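Local atomic coordinates of 3-hydroxy-3-methylglutaryl-CoA lyase (Acinetobacter baumannii, PDB entry 6NDS), a protein that binds a zinc ion and coenzyme A in a TIM-barrel fold of the HMGL-like family, with two protein chains in the assembly. Residues Asp14-Gln19 against Ile270-Thr275; Ile29-Val34 against Leu292-Pro297; Phe51-Ala56 against Ile85-Ile90; Ala240-Leu245 against Cys259-Val264. All blocks are in the same frame, centred on the assembly; numbering follows the deposited sequence. Where two conformers were deposited one is given.

Contact 1: Asp14-Gln19 against Ile270-Thr275; sequences DLLVVQ and IGIPTT
Leu15 and Leu16 meet the Ile272-Thr275 loop in two different ways, one with the end of its side chain and the other with its root. With CG turned opposite the backbone N (chi1 171°), Leu15 lays one methyl along the loop backbone, where its CD1 sits 3.5 Å from Pro273 O and 3.6 Å from Thr274 CA. The same methyl also brushes CB of the Pro273 ring and CG2 of Thr275. Leu16 instead offers its CB, which lies 3.6 Å from CG2, the branch methyl of Ile272. Asp14 comes in alongside the other end of the proline: its CB is 4.0 Å from Pro273 CD, while its carboxylate turns off to the backbone N of Ala11. Further along, Val18 CG2 and Thr274 CG2 graze at 4.2 Å as their side chains cross. The hydroxyl of Thr274 bonds to Ile276 N instead.

Amid these side-chain touches Leu16 N donates to Pro273 O at 2.9 Å, a nearly straight bond at 159°. One water extends the link where the backbones have no direct bond. It donates to Leu16 O at 2.8 Å and accepts from Val18 N and Thr275 N.

The loop leaves helix 260-270 through Gly271, whose positive phi ends the helical run, and passes the lead-in to strand 17-20. That strand pairs with strand 237-240 through Val17 and Gln19. Leu16, Ile272 and Thr274 all touch Cys267 of helix 260-270, and Leu16 and Ile272 also touch Tyr231 of helix 223-232.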
loop_
_atom_site.group_PDB
_atom_site.type_symbol
_atom_site.label_atom_id
_atom_site.label_comp_id
_atom_site.label_asym_id
_atom_site.label_seq_id
_atom_site.Cartn_x
_atom_site.Cartn_y
_atom_site.Cartn_z
ATOM N N ASP A 14 -3.084 1.762 -23.686
ATOM C CA ASP A 14 -3.501 1.893 -22.286
ATOM C C ASP A 14 -3.272 0.640 -21.452
ATOM O O ASP A 14 -3.199 0.743 -20.220
ATOM C CB ASP A 14 -4.993 2.230 -22.183
ATOM C CG ASP A 14 -5.352 3.577 -22.773
ATOM O OD1 ASP A 14 -4.462 4.439 -22.956
ATOM O OD2 ASP A 14 -6.558 3.771 -23.042
ATOM N N LEU A 15 -3.202 -0.537 -22.076
ATOM C CA LEU A 15 -3.201 -1.800 -21.343
ATOM C C LEU A 15 -2.025 -1.887 -20.374
ATOM O O LEU A 15 -0.872 -1.680 -20.762
ATOM C CB LEU A 15 -3.125 -2.965 -22.329
ATOM C CG LEU A 15 -2.901 -4.336 -21.677
ATOM C CD1 LEU A 15 -4.195 -4.809 -21.059
ATOM C CD2 LEU A 15 -2.392 -5.369 -22.674
ATOM N N LEU A 16 -2.316 -2.193 -19.111
ATOM C CA LEU A 16 -1.257 -2.531 -18.168
ATOM C C LEU A 16 -1.068 -4.040 -18.207
ATOM O O LEU A 16 -2.012 -4.806 -17.966
ATOM C CB LEU A 16 -1.572 -2.031 -16.754
ATOM C CG LEU A 16 -0.432 -2.160 -15.710
ATOM C CD1 LEU A 16 -0.560 -1.052 -14.652
ATOM C CD2 LEU A 16 -0.433 -3.520 -15.053
ATOM N N VAL A 17 0.160 -4.461 -18.500
ATOM C CA VAL A 17 0.494 -5.858 -18.755
ATOM C C VAL A 17 0.990 -6.461 -17.446
ATOM O O VAL A 17 2.130 -6.225 -17.040
ATOM C CB VAL A 17 1.555 -5.976 -19.850
ATOM C CG1 VAL A 17 1.900 -7.431 -20.100
ATOM C CG2 VAL A 17 1.073 -5.296 -21.140
ATOM N N VAL A 18 0.146 -7.267 -16.800
ATOM C CA VAL A 18 0.471 -7.865 -15.506
ATOM C C VAL A 18 1.233 -9.166 -15.736
ATOM O O VAL A 18 0.767 -10.037 -16.475
ATOM C CB VAL A 18 -0.809 -8.116 -14.692
ATOM C CG1 VAL A 18 -0.461 -8.765 -13.353
ATOM C CG2 VAL A 18 -1.571 -6.808 -14.477
ATOM N N GLN A 19 2.409 -9.299 -15.113
ATOM C CA GLN A 19 3.278 -10.464 -15.287
ATOM C C GLN A 19 3.463 -11.142 -13.935
ATOM O O GLN A 19 3.742 -10.475 -12.935
ATOM C CB GLN A 19 4.620 -10.037 -15.906
ATOM C CG GLN A 19 4.411 -9.191 -17.190
ATOM C CD GLN A 19 5.674 -8.625 -17.810
ATOM O OE1 GLN A 19 5.738 -8.455 -19.026
ATOM N NE2 GLN A 19 6.666 -8.287 -16.983
ATOM N N ILE A 270 -9.714 1.903 -11.304
ATOM C CA ILE A 270 -9.342 3.152 -11.966
ATOM C C ILE A 270 -9.867 3.196 -13.387
ATOM O O ILE A 270 -10.232 4.267 -13.887
ATOM C CB ILE A 270 -7.808 3.306 -11.941
ATOM C CG1 ILE A 270 -7.321 3.661 -10.539
ATOM C CG2 ILE A 270 -7.334 4.357 -12.935
ATOM C CD1 ILE A 270 -5.781 3.632 -10.465
ATOM N N GLY A 271 -9.924 2.054 -14.055
ATOM C CA GLY A 271 -10.247 1.992 -15.459
ATOM C C GLY A 271 -9.068 1.692 -16.363
ATOM O O GLY A 271 -9.181 1.898 -17.583
ATOM N N ILE A 272 -7.952 1.226 -15.813
ATOM C CA ILE A 272 -6.800 0.795 -16.609
ATOM C C ILE A 272 -7.051 -0.633 -17.079
ATOM O O ILE A 272 -7.272 -1.525 -16.247
ATOM C CB ILE A 272 -5.497 0.890 -15.800
ATOM C CG1 ILE A 272 -5.154 2.348 -15.482
ATOM C CG2 ILE A 272 -4.357 0.226 -16.557
ATOM C CD1 ILE A 272 -3.944 2.492 -14.582
ATOM N N PRO A 273 -7.030 -0.912 -18.383
ATOM C CA PRO A 273 -7.291 -2.286 -18.834
ATOM C C PRO A 273 -6.197 -3.249 -18.385
ATOM O O PRO A 273 -5.021 -2.887 -18.303
ATOM C CB PRO A 273 -7.320 -2.154 -20.360
ATOM C CG PRO A 273 -7.633 -0.719 -20.619
ATOM C CD PRO A 273 -6.927 0.024 -19.517
ATOM N N THR A 274 -6.608 -4.473 -18.054
ATOM C CA THR A 274 -5.725 -5.638 -17.939
ATOM C C THR A 274 -6.409 -6.801 -18.640
ATOM O O THR A 274 -7.580 -6.713 -19.023
ATOM C CB THR A 274 -5.419 -6.052 -16.479
ATOM O OG1 THR A 274 -6.523 -6.825 -15.961
ATOM C CG2 THR A 274 -5.116 -4.841 -15.570
ATOM N N THR A 275 -5.693 -7.918 -18.817
ATOM C CA THR A 275 -6.343 -9.121 -19.331
ATOM C C THR A 275 -6.521 -10.179 -18.247
ATOM O O THR A 275 -6.689 -11.358 -18.564
ATOM C CB THR A 275 -5.581 -9.727 -20.514
ATOM O OG1 THR A 275 -4.275 -10.138 -20.090
ATOM C CG2 THR A 275 -5.445 -8.725 -21.657
HETATM O O HOH W 1 -2.730 -7.459 -18.077
#

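Contact 2: Ile29-Val34 against Leu292-Pro297; sequences IEPTWV and LGHDTP. With ACT (acetate ion), chain F.
Thr32 and Leu292 mark the nearest pass of the two backbones, and even there the CA atoms are 7.0 Å apart. No main-chain bond crosses between these two irregular loops. Gly293, with phi 83°, ends helix 288-292, and the extended backbone of His294 then turns its ring toward the other loop.

The joint is a histidine-carboxylate hydrogen bond: His294 NE2 donates to Glu30 OE2 at 2.6 Å and 163°. The two side chains approach from opposite directions. The oxygen lies at the ring edge, almost in its plane, and receives the N-H on its syn lone pair, with carboxylate and imidazole nearly coplanar. The bend of Glu30 at chi2 (-59°) curls the acid round to this edge. On the other side of the ring His294 ND1 donates to Asp295 O at 2.8 Å, meeting that oxygen from above its carbonyl plane, so both ring nitrogens are engaged and the rotation of the ring is fixed. The nearby carboxylate would tend to favour a protonated imidazole.

Next to the polar pair, Leu292 presents its methyls. CD1 lies 3.9 Å from Glu30 OE2, and CD2 is 3.8 Å from Val34 CG2, where the two side chains cross. Thr296 N binds an acetate, probably from the crystallisation liquor, at 2.8 Å from the acetate O. The contact ties the loop between helices 22-28 and 36-46 to the one between helices 288-292 and 299-303, with Leu245 packing against Glu30, Leu292 and Thr296.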
loop_
_atom_site.group_PDB
_atom_site.type_symbol
_atom_site.label_atom_id
_atom_site.label_comp_id
_atom_site.label_asym_id
_atom_site.label_seq_id
_atom_site.Cartn_x
_atom_site.Cartn_y
_atom_site.Cartn_z
ATOM N N ILE A 29 11.679 -17.767 -1.191
ATOM C CA ILE A 29 11.905 -17.360 0.192
ATOM C C ILE A 29 10.888 -17.954 1.164
ATOM O O ILE A 29 11.043 -17.775 2.385
ATOM C CB ILE A 29 11.916 -15.819 0.309
ATOM C CG1 ILE A 29 12.580 -15.363 1.602
ATOM C CG2 ILE A 29 10.495 -15.273 0.176
ATOM C CD1 ILE A 29 12.778 -13.860 1.697
ATOM N N GLU A 30 9.862 -18.646 0.671
ATOM C CA GLU A 30 8.896 -19.292 1.550
ATOM C C GLU A 30 9.604 -20.256 2.491
ATOM O O GLU A 30 10.478 -21.014 2.057
ATOM C CB GLU A 30 7.855 -20.067 0.742
ATOM C CG GLU A 30 6.627 -19.288 0.386
ATOM C CD GLU A 30 5.903 -18.766 1.604
ATOM O OE1 GLU A 30 5.686 -17.541 1.673
ATOM O OE2 GLU A 30 5.571 -19.573 2.498
ATOM N N PRO A 31 9.239 -20.276 3.773
ATOM C CA PRO A 31 9.928 -21.171 4.714
ATOM C C PRO A 31 9.766 -22.642 4.376
ATOM O O PRO A 31 10.701 -23.428 4.568
ATOM C CB PRO A 31 9.272 -20.834 6.063
ATOM C CG PRO A 31 8.664 -19.495 5.873
ATOM C CD PRO A 31 8.255 -19.410 4.444
ATOM N N THR A 32 8.600 -23.039 3.894
ATOM C CA THR A 32 8.309 -24.446 3.680
ATOM C C THR A 32 8.396 -24.806 2.207
ATOM O O THR A 32 8.062 -24.014 1.323
ATOM C CB THR A 32 6.922 -24.818 4.203
ATOM O OG1 THR A 32 5.938 -23.961 3.603
ATOM C CG2 THR A 32 6.879 -24.696 5.721
ATOM N N TRP A 33 8.851 -26.026 1.970
ATOM C CA TRP A 33 8.924 -26.583 0.634
ATOM C C TRP A 33 7.525 -26.760 0.057
ATOM O O TRP A 33 6.617 -27.252 0.738
ATOM C CB TRP A 33 9.648 -27.925 0.728
ATOM C CG TRP A 33 9.644 -28.764 -0.494
ATOM C CD1 TRP A 33 8.903 -29.896 -0.717
ATOM C CD2 TRP A 33 10.440 -28.566 -1.655
ATOM N NE1 TRP A 33 9.191 -30.407 -1.958
ATOM C CE2 TRP A 33 10.131 -29.606 -2.557
ATOM C CE3 TRP A 33 11.386 -27.603 -2.030
ATOM C CZ2 TRP A 33 10.730 -29.711 -3.807
ATOM C CZ3 TRP A 33 11.988 -27.715 -3.273
ATOM C CH2 TRP A 33 11.658 -28.763 -4.147
ATOM N N VAL A 34 7.342 -26.354 -1.197
ATOM C CA VAL A 34 6.130 -26.631 -1.957
ATOM C C VAL A 34 6.419 -27.815 -2.876
ATOM O O VAL A 34 7.313 -27.702 -3.737
ATOM C CB VAL A 34 5.659 -25.420 -2.766
ATOM C CG1 VAL A 34 4.442 -25.793 -3.618
ATOM C CG2 VAL A 34 5.338 -24.243 -1.834
ATOM N N LEU A 292 0.363 -23.115 2.027
ATOM C CA LEU A 292 1.599 -22.696 2.665
ATOM C C LEU A 292 1.552 -22.761 4.180
ATOM O O LEU A 292 2.612 -22.711 4.818
ATOM C CB LEU A 292 1.934 -21.261 2.250
ATOM C CG LEU A 292 2.013 -20.983 0.749
ATOM C CD1 LEU A 292 2.201 -19.505 0.456
ATOM C CD2 LEU A 292 3.127 -21.825 0.136
ATOM N N GLY A 293 0.365 -22.860 4.773
ATOM C CA GLY A 293 0.261 -22.953 6.214
ATOM C C GLY A 293 0.301 -21.632 6.948
ATOM O O GLY A 293 0.453 -21.633 8.178
ATOM N N HIS A 294 0.185 -20.514 6.238
ATOM C CA HIS A 294 0.142 -19.196 6.856
ATOM C C HIS A 294 -0.599 -18.257 5.919
ATOM O O HIS A 294 -0.767 -18.547 4.731
ATOM C CB HIS A 294 1.551 -18.674 7.164
ATOM C CG HIS A 294 2.429 -18.571 5.955
ATOM N ND1 HIS A 294 2.356 -17.520 5.072
ATOM C CD2 HIS A 294 3.397 -19.395 5.486
ATOM C CE1 HIS A 294 3.236 -17.699 4.101
ATOM N NE2 HIS A 294 3.885 -18.828 4.332
ATOM N N ASP A 295 -1.056 -17.131 6.467
ATOM C CA ASP A 295 -1.695 -16.123 5.630
ATOM C C ASP A 295 -0.647 -15.321 4.866
ATOM O O ASP A 295 0.542 -15.330 5.197
ATOM C CB ASP A 295 -2.558 -15.181 6.472
ATOM C CG ASP A 295 -3.779 -15.871 7.051
ATOM O OD1 ASP A 295 -4.063 -15.667 8.250
ATOM O OD2 ASP A 295 -4.443 -16.631 6.314
ATOM N N THR A 296 -1.096 -14.624 3.826
ATOM C CA THR A 296 -0.215 -13.868 2.948
ATOM C C THR A 296 -0.638 -12.405 2.932
ATOM O O THR A 296 -1.780 -12.078 3.276
ATOM C CB THR A 296 -0.221 -14.429 1.514
ATOM O OG1 THR A 296 -1.352 -13.928 0.788
ATOM C CG2 THR A 296 -0.249 -15.958 1.518
ATOM N N PRO A 297 0.262 -11.487 2.533
ATOM C CA PRO A 297 -0.058 -10.038 2.555
ATOM C C PRO A 297 -0.854 -9.596 1.334
ATOM O O PRO A 297 -0.377 -8.862 0.454
ATOM C CB PRO A 297 1.332 -9.388 2.595
ATOM C CG PRO A 297 2.334 -10.489 2.611
ATOM C CD PRO A 297 1.666 -11.730 2.161
HETATM C C ACT F . -4.825 -14.619 2.918
HETATM O O ACT F . -3.763 -15.143 3.344
HETATM O OXT ACT F . -5.675 -15.090 2.110
HETATM C CH3 ACT F . -5.110 -13.200 3.468
#

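Contact 3: Phe51-Ala56 against Ile85-Ile90; sequences FSRIEA and IYVGLI
Arg53, Ile54 and Glu55 pair in order with Ile85, Tyr86 and Val87, as parallel neighbours in a TIM barrel. Strands 53-58 and 85-90 belong to one beta-alpha-beta unit, with helix 71-77 between them. Four backbone bonds zip them together, alternating in direction: Ile85 N donates to Ser52 O at 3.0 Å, Ile54 N to Ile85 O at 3.1 Å, Val87 N to Ile54 O at 2.9 Å and Ala56 N to Val87 O at 3.0 Å. The axes diverge by 38°, a strong twist.

On one face Arg53 runs beside Ile85, both pointing the same way. The arginine chain is extended from CG to NE, which brings its guanidinium level with the end of the isoleucine, and Ile85 CD1 sits over one face of that group, 3.5 Å from Arg53 NH2 and offset toward the rim. The charge is met by Glu106, in a salt bridge with NH2. Further along the same face Glu55 crosses Val87, with OE2 3.7 Å from Val87 CG1. The buried carboxylate of Glu55 is satisfied outside the pair, OE1 by Arg24 in a salt bridge and OE2 by Asn108. On the opposite face Ile54 CD1 approaches the Tyr86 ring, 4.2 Å from CE1, while the tyrosine hydroxyl bonds to Ser47.

Parallel neighbours joined through a helix, with the outward face, here Ile54, packed on a surrounding helix (36-46), are typical of the TIM-barrel wall.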
loop_
_atom_site.group_PDB
_atom_site.type_symbol
_atom_site.label_atom_id
_atom_site.label_comp_id
_atom_site.label_asym_id
_atom_site.label_seq_id
_atom_site.Cartn_x
_atom_site.Cartn_y
_atom_site.Cartn_z
ATOM N N PHE A 51 -2.477 -14.062 -17.764
ATOM C CA PHE A 51 -1.122 -13.513 -17.857
ATOM C C PHE A 51 -0.468 -13.806 -19.199
ATOM O O PHE A 51 -0.593 -14.907 -19.741
ATOM C CB PHE A 51 -0.233 -14.111 -16.769
ATOM C CG PHE A 51 -0.772 -13.915 -15.383
ATOM C CD1 PHE A 51 -0.769 -12.659 -14.798
ATOM C CD2 PHE A 51 -1.294 -14.993 -14.668
ATOM C CE1 PHE A 51 -1.280 -12.477 -13.513
ATOM C CE2 PHE A 51 -1.797 -14.835 -13.388
ATOM C CZ PHE A 51 -1.798 -13.561 -12.800
ATOM N N SER A 52 0.283 -12.820 -19.709
ATOM C CA SER A 52 1.105 -13.000 -20.899
ATOM C C SER A 52 2.458 -13.625 -20.586
ATOM O O SER A 52 3.074 -14.224 -21.480
ATOM C CB SER A 52 1.323 -11.652 -21.594
ATOM O OG SER A 52 1.973 -10.735 -20.725
ATOM N N ARG A 53 2.936 -13.470 -19.352
ATOM C CA ARG A 53 4.215 -14.002 -18.902
ATOM C C ARG A 53 4.049 -14.534 -17.495
ATOM O O ARG A 53 3.419 -13.887 -16.658
ATOM C CB ARG A 53 5.319 -12.932 -18.911
ATOM C CG ARG A 53 6.033 -12.788 -20.230
ATOM C CD ARG A 53 7.111 -11.690 -20.181
ATOM N NE ARG A 53 8.004 -11.745 -21.336
ATOM C CZ ARG A 53 7.714 -11.244 -22.535
ATOM N NH1 ARG A 53 6.544 -10.643 -22.750
ATOM N NH2 ARG A 53 8.593 -11.332 -23.526
ATOM N N ILE A 54 4.605 -15.719 -17.243
ATOM C CA ILE A 54 4.667 -16.300 -15.904
ATOM C C ILE A 54 6.106 -16.735 -15.690
ATOM O O ILE A 54 6.656 -17.469 -16.516
ATOM C CB ILE A 54 3.715 -17.507 -15.742
ATOM C CG1 ILE A 54 2.247 -17.076 -15.912
ATOM C CG2 ILE A 54 3.912 -18.177 -14.360
ATOM C CD1 ILE A 54 1.236 -18.241 -15.977
ATOM N N GLU A 55 6.720 -16.273 -14.608
ATOM C CA GLU A 55 8.070 -16.722 -14.270
ATOM C C GLU A 55 7.896 -17.997 -13.454
ATOM O O GLU A 55 7.546 -17.952 -12.268
ATOM C CB GLU A 55 8.842 -15.633 -13.527
ATOM C CG GLU A 55 10.353 -15.871 -13.539
ATOM C CD GLU A 55 11.144 -14.621 -13.167
ATOM O OE1 GLU A 55 11.087 -14.218 -11.986
ATOM O OE2 GLU A 55 11.800 -14.034 -14.056
ATOM N N ALA A 56 8.124 -19.143 -14.105
ATOM C CA ALA A 56 7.788 -20.451 -13.553
ATOM C C ALA A 56 8.861 -21.020 -12.633
ATOM O O ALA A 56 8.584 -21.996 -11.927
ATOM C CB ALA A 56 7.520 -21.454 -14.681
ATOM N N ILE A 85 4.262 -16.806 -22.317
ATOM C CA ILE A 85 5.711 -16.974 -22.269
ATOM C C ILE A 85 6.093 -17.396 -20.857
ATOM O O ILE A 85 5.892 -16.642 -19.896
ATOM C CB ILE A 85 6.425 -15.677 -22.686
ATOM C CG1 ILE A 85 6.095 -15.344 -24.141
ATOM C CG2 ILE A 85 7.933 -15.776 -22.460
ATOM C CD1 ILE A 85 6.365 -13.896 -24.490
ATOM N N TYR A 86 6.633 -18.611 -20.722
ATOM C CA TYR A 86 7.093 -19.134 -19.444
ATOM C C TYR A 86 8.572 -18.799 -19.284
ATOM O O TYR A 86 9.410 -19.270 -20.066
ATOM C CB TYR A 86 6.835 -20.641 -19.365
ATOM C CG TYR A 86 5.344 -20.949 -19.423
ATOM C CD1 TYR A 86 4.565 -20.931 -18.271
ATOM C CD2 TYR A 86 4.720 -21.224 -20.639
ATOM C CE1 TYR A 86 3.206 -21.187 -18.313
ATOM C CE2 TYR A 86 3.355 -21.480 -20.700
ATOM C CZ TYR A 86 2.609 -21.465 -19.532
ATOM O OH TYR A 86 1.266 -21.707 -19.581
ATOM N N VAL A 87 8.880 -17.987 -18.274
ATOM C CA VAL A 87 10.190 -17.375 -18.080
ATOM C C VAL A 87 10.935 -18.138 -16.997
ATOM O O VAL A 87 10.351 -18.500 -15.974
ATOM C CB VAL A 87 10.040 -15.895 -17.672
ATOM C CG1 VAL A 87 11.411 -15.244 -17.480
ATOM C CG2 VAL A 87 9.168 -15.117 -18.686
ATOM N N GLY A 88 12.233 -18.364 -17.207
ATOM C CA GLY A 88 13.087 -18.882 -16.150
ATOM C C GLY A 88 14.184 -17.894 -15.773
ATOM O O GLY A 88 14.811 -17.299 -16.657
ATOM N N LEU A 89 14.422 -17.713 -14.472
ATOM C CA LEU A 89 15.484 -16.829 -13.988
ATOM C C LEU A 89 16.832 -17.537 -14.059
ATOM O O LEU A 89 16.968 -18.681 -13.609
ATOM C CB LEU A 89 15.202 -16.387 -12.548
ATOM C CG LEU A 89 16.246 -15.450 -11.912
ATOM C CD1 LEU A 89 15.572 -14.498 -10.951
ATOM C CD2 LEU A 89 17.336 -16.218 -11.168
ATOM N N ILE A 90 17.836 -16.815 -14.559
ATOM C CA ILE A 90 19.143 -17.364 -14.917
ATOM C C ILE A 90 20.248 -16.502 -14.318
ATOM O O ILE A 90 20.210 -15.270 -14.469
ATOM C CB ILE A 90 19.289 -17.440 -16.445
ATOM C CG1 ILE A 90 18.158 -18.274 -17.049
ATOM C CG2 ILE A 90 20.645 -18.001 -16.822
ATOM C CD1 ILE A 90 18.070 -19.663 -16.470
#

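Contact 4: Ala240-Leu245 against Cys259-Val264; sequences AALGGL and CTEDLV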
loop_
_atom_site.group_PDB
_atom_site.type_symbol
_atom_site.label_atom_id
_atom_site.label_comp_id
_atom_site.label_asym_id
_atom_site.label_seq_id
_atom_site.Cartn_x
_atom_site.Cartn_y
_atom_site.Cartn_z
ATOM N N ALA A 240 4.274 -8.974 -10.556
ATOM C CA ALA A 240 3.550 -9.048 -9.287
ATOM C C ALA A 240 3.463 -10.513 -8.890
ATOM O O ALA A 240 3.607 -11.398 -9.730
ATOM C CB ALA A 240 2.148 -8.422 -9.400
ATOM N N ALA A 241 3.252 -10.768 -7.593
ATOM C CA ALA A 241 3.133 -12.136 -7.086
ATOM C C ALA A 241 1.759 -12.335 -6.462
ATOM O O ALA A 241 1.293 -11.490 -5.684
ATOM C CB ALA A 241 4.213 -12.449 -6.051
ATOM N N LEU A 242 1.135 -13.476 -6.782
ATOM C CA LEU A 242 -0.123 -13.871 -6.157
ATOM C C LEU A 242 -0.031 -13.766 -4.640
ATOM O O LEU A 242 0.923 -14.254 -4.022
ATOM C CB LEU A 242 -0.461 -15.309 -6.554
ATOM C CG LEU A 242 -1.809 -15.845 -6.058
ATOM C CD1 LEU A 242 -2.937 -15.216 -6.868
ATOM C CD2 LEU A 242 -1.806 -17.364 -6.197
ATOM N N GLY A 243 -1.035 -13.131 -4.037
ATOM C CA GLY A 243 -1.089 -13.020 -2.590
ATOM C C GLY A 243 -0.040 -12.125 -1.966
ATOM O O GLY A 243 0.024 -12.045 -0.733
ATOM N N GLY A 244 0.806 -11.470 -2.762
ATOM C CA GLY A 244 1.875 -10.700 -2.155
ATOM C C GLY A 244 3.013 -11.525 -1.604
ATOM O O GLY A 244 3.746 -11.064 -0.713
ATOM N N LEU A 245 3.174 -12.754 -2.085
ATOM C CA LEU A 245 4.330 -13.555 -1.726
ATOM C C LEU A 245 5.609 -12.863 -2.202
ATOM O O LEU A 245 5.567 -11.919 -2.997
ATOM C CB LEU A 245 4.224 -14.944 -2.355
ATOM C CG LEU A 245 3.022 -15.782 -1.907
ATOM C CD1 LEU A 245 2.941 -17.100 -2.700
ATOM C CD2 LEU A 245 3.126 -16.056 -0.420
ATOM N N CYS A 259 1.298 -7.320 -4.617
ATOM C CA CYS A 259 0.296 -8.370 -4.704
ATOM C C CYS A 259 -0.478 -8.288 -6.019
ATOM O O CYS A 259 -1.078 -7.256 -6.329
ATOM C CB CYS A 259 -0.648 -8.219 -3.518
ATOM S SG CYS A 259 -2.069 -9.294 -3.563
ATOM N N THR A 260 -0.502 -9.391 -6.773
ATOM C CA THR A 260 -1.126 -9.372 -8.097
ATOM C C THR A 260 -2.587 -8.954 -8.024
ATOM O O THR A 260 -3.034 -8.110 -8.804
ATOM C CB THR A 260 -1.004 -10.744 -8.766
ATOM O OG1 THR A 260 0.361 -11.153 -8.719
ATOM C CG2 THR A 260 -1.419 -10.658 -10.237
ATOM N N GLU A 261 -3.360 -9.546 -7.110
ATOM C CA GLU A 261 -4.781 -9.208 -7.116
ATOM C C GLU A 261 -5.020 -7.785 -6.602
ATOM O O GLU A 261 -5.980 -7.135 -7.026
ATOM C CB GLU A 261 -5.587 -10.246 -6.328
ATOM C CG GLU A 261 -5.213 -10.397 -4.871
ATOM C CD GLU A 261 -4.162 -11.472 -4.601
ATOM O OE1 GLU A 261 -3.395 -11.859 -5.511
ATOM O OE2 GLU A 261 -4.090 -11.910 -3.443
ATOM N N ASP A 262 -4.151 -7.267 -5.729
ATOM C CA ASP A 262 -4.275 -5.864 -5.342
ATOM C C ASP A 262 -3.935 -4.941 -6.515
ATOM O O ASP A 262 -4.594 -3.914 -6.708
ATOM C CB ASP A 262 -3.384 -5.554 -4.127
ATOM C CG ASP A 262 -3.803 -6.314 -2.857
ATOM O OD1 ASP A 262 -4.804 -7.061 -2.891
ATOM O OD2 ASP A 262 -3.120 -6.166 -1.811
ATOM N N LEU A 263 -2.920 -5.295 -7.315
ATOM C CA LEU A 263 -2.604 -4.519 -8.520
ATOM C C LEU A 263 -3.750 -4.552 -9.525
ATOM O O LEU A 263 -4.160 -3.510 -10.060
ATOM C CB LEU A 263 -1.320 -5.058 -9.158
ATOM C CG LEU A 263 -1.016 -4.565 -10.577
ATOM C CD1 LEU A 263 -0.790 -3.062 -10.578
ATOM C CD2 LEU A 263 0.217 -5.306 -11.132
ATOM N N VAL A 264 -4.287 -5.743 -9.795
ATOM C CA VAL A 264 -5.371 -5.855 -10.767
ATOM C C VAL A 264 -6.615 -5.133 -10.264
ATOM O O VAL A 264 -7.315 -4.488 -11.043
ATOM C CB VAL A 264 -5.658 -7.328 -11.105
ATOM C CG1 VAL A 264 -6.873 -7.454 -12.070
ATOM C CG2 VAL A 264 -4.421 -7.979 -11.734
#
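Ala241 and Thr260 form the tight heart of this contact. Thr260 N donates to Ala241 O at 3.0 Å, coming from well above the carbonyl plane. Gly244 N takes the same oxygen from the opposite face, also at 3.0 Å, so two donors grip it. Thr260 OG1 is pressed against the Ala241-Leu242 peptide, 2.9 Å from Ala241 C; the hydroxyl bonds to Glu20, whose other carboxylate oxygen accepts from Leu242 N.

Beside this, Gly243 N donates to Glu261 OE1 at 3.1 Å in an almost straight bond (173°), reaching the syn side slightly out of the carboxylate plane. The glutamate is sharply bent at chi2 (-92°), which folds its acid back over the turn, and its OE2 is held by Ser285 and Ser298. Cys259 is the N-cap of helix 260-270: its SG, opposite the backbone N, accepts weakly from Asp262 N. Gly244 lies close against it, with N 3.6 Å from Cys259 CB, at backbone angles suited to glycine.

The packing is slacker at Leu263, still in the first turn of the helix: its CD2 comes only to 4.1 Å from Ala240 CB, the methyl that Thr260 OG1 crowds at 3.3 Å. Even there the residues are buried, so the contrast is one of closeness and not of solvent. Strand 237-240 runs directly into a turn seated on the N-terminal end of helix 260-270. Leu242 reaches helix 278-285 at Leu281 and Leu284, and Thr260 and Leu263 lie on Val18 of strand 17-20.

Overall arrangement
Contact 1 closes a long loop of chain in which contacts 3 and 4 are nested one after the other, while contact 2 crosses it. Contacts 1 and 4, with centres 14 Å apart, meet along strand 17-20, where Gln19 O probably accepts from Ala240 N, and Val18 packs on Thr260 and Leu263. Contact 3 joins them through Phe51, against Val18 and Thr260. Contact 2 is reached from contact 4, as Thr296 OG1 and Gly243 O are probably bonded. Contacts 1 and 2 do not touch, their centres 28 Å apart. Zinc, held by Asp25, His215 and His217, lies about 8 Å from the Ala241 side chain, and coenzyme A about 4 Å from that of Leu89 in contact 3; the Glu30 side chain of contact 2 is about 13 Å from both.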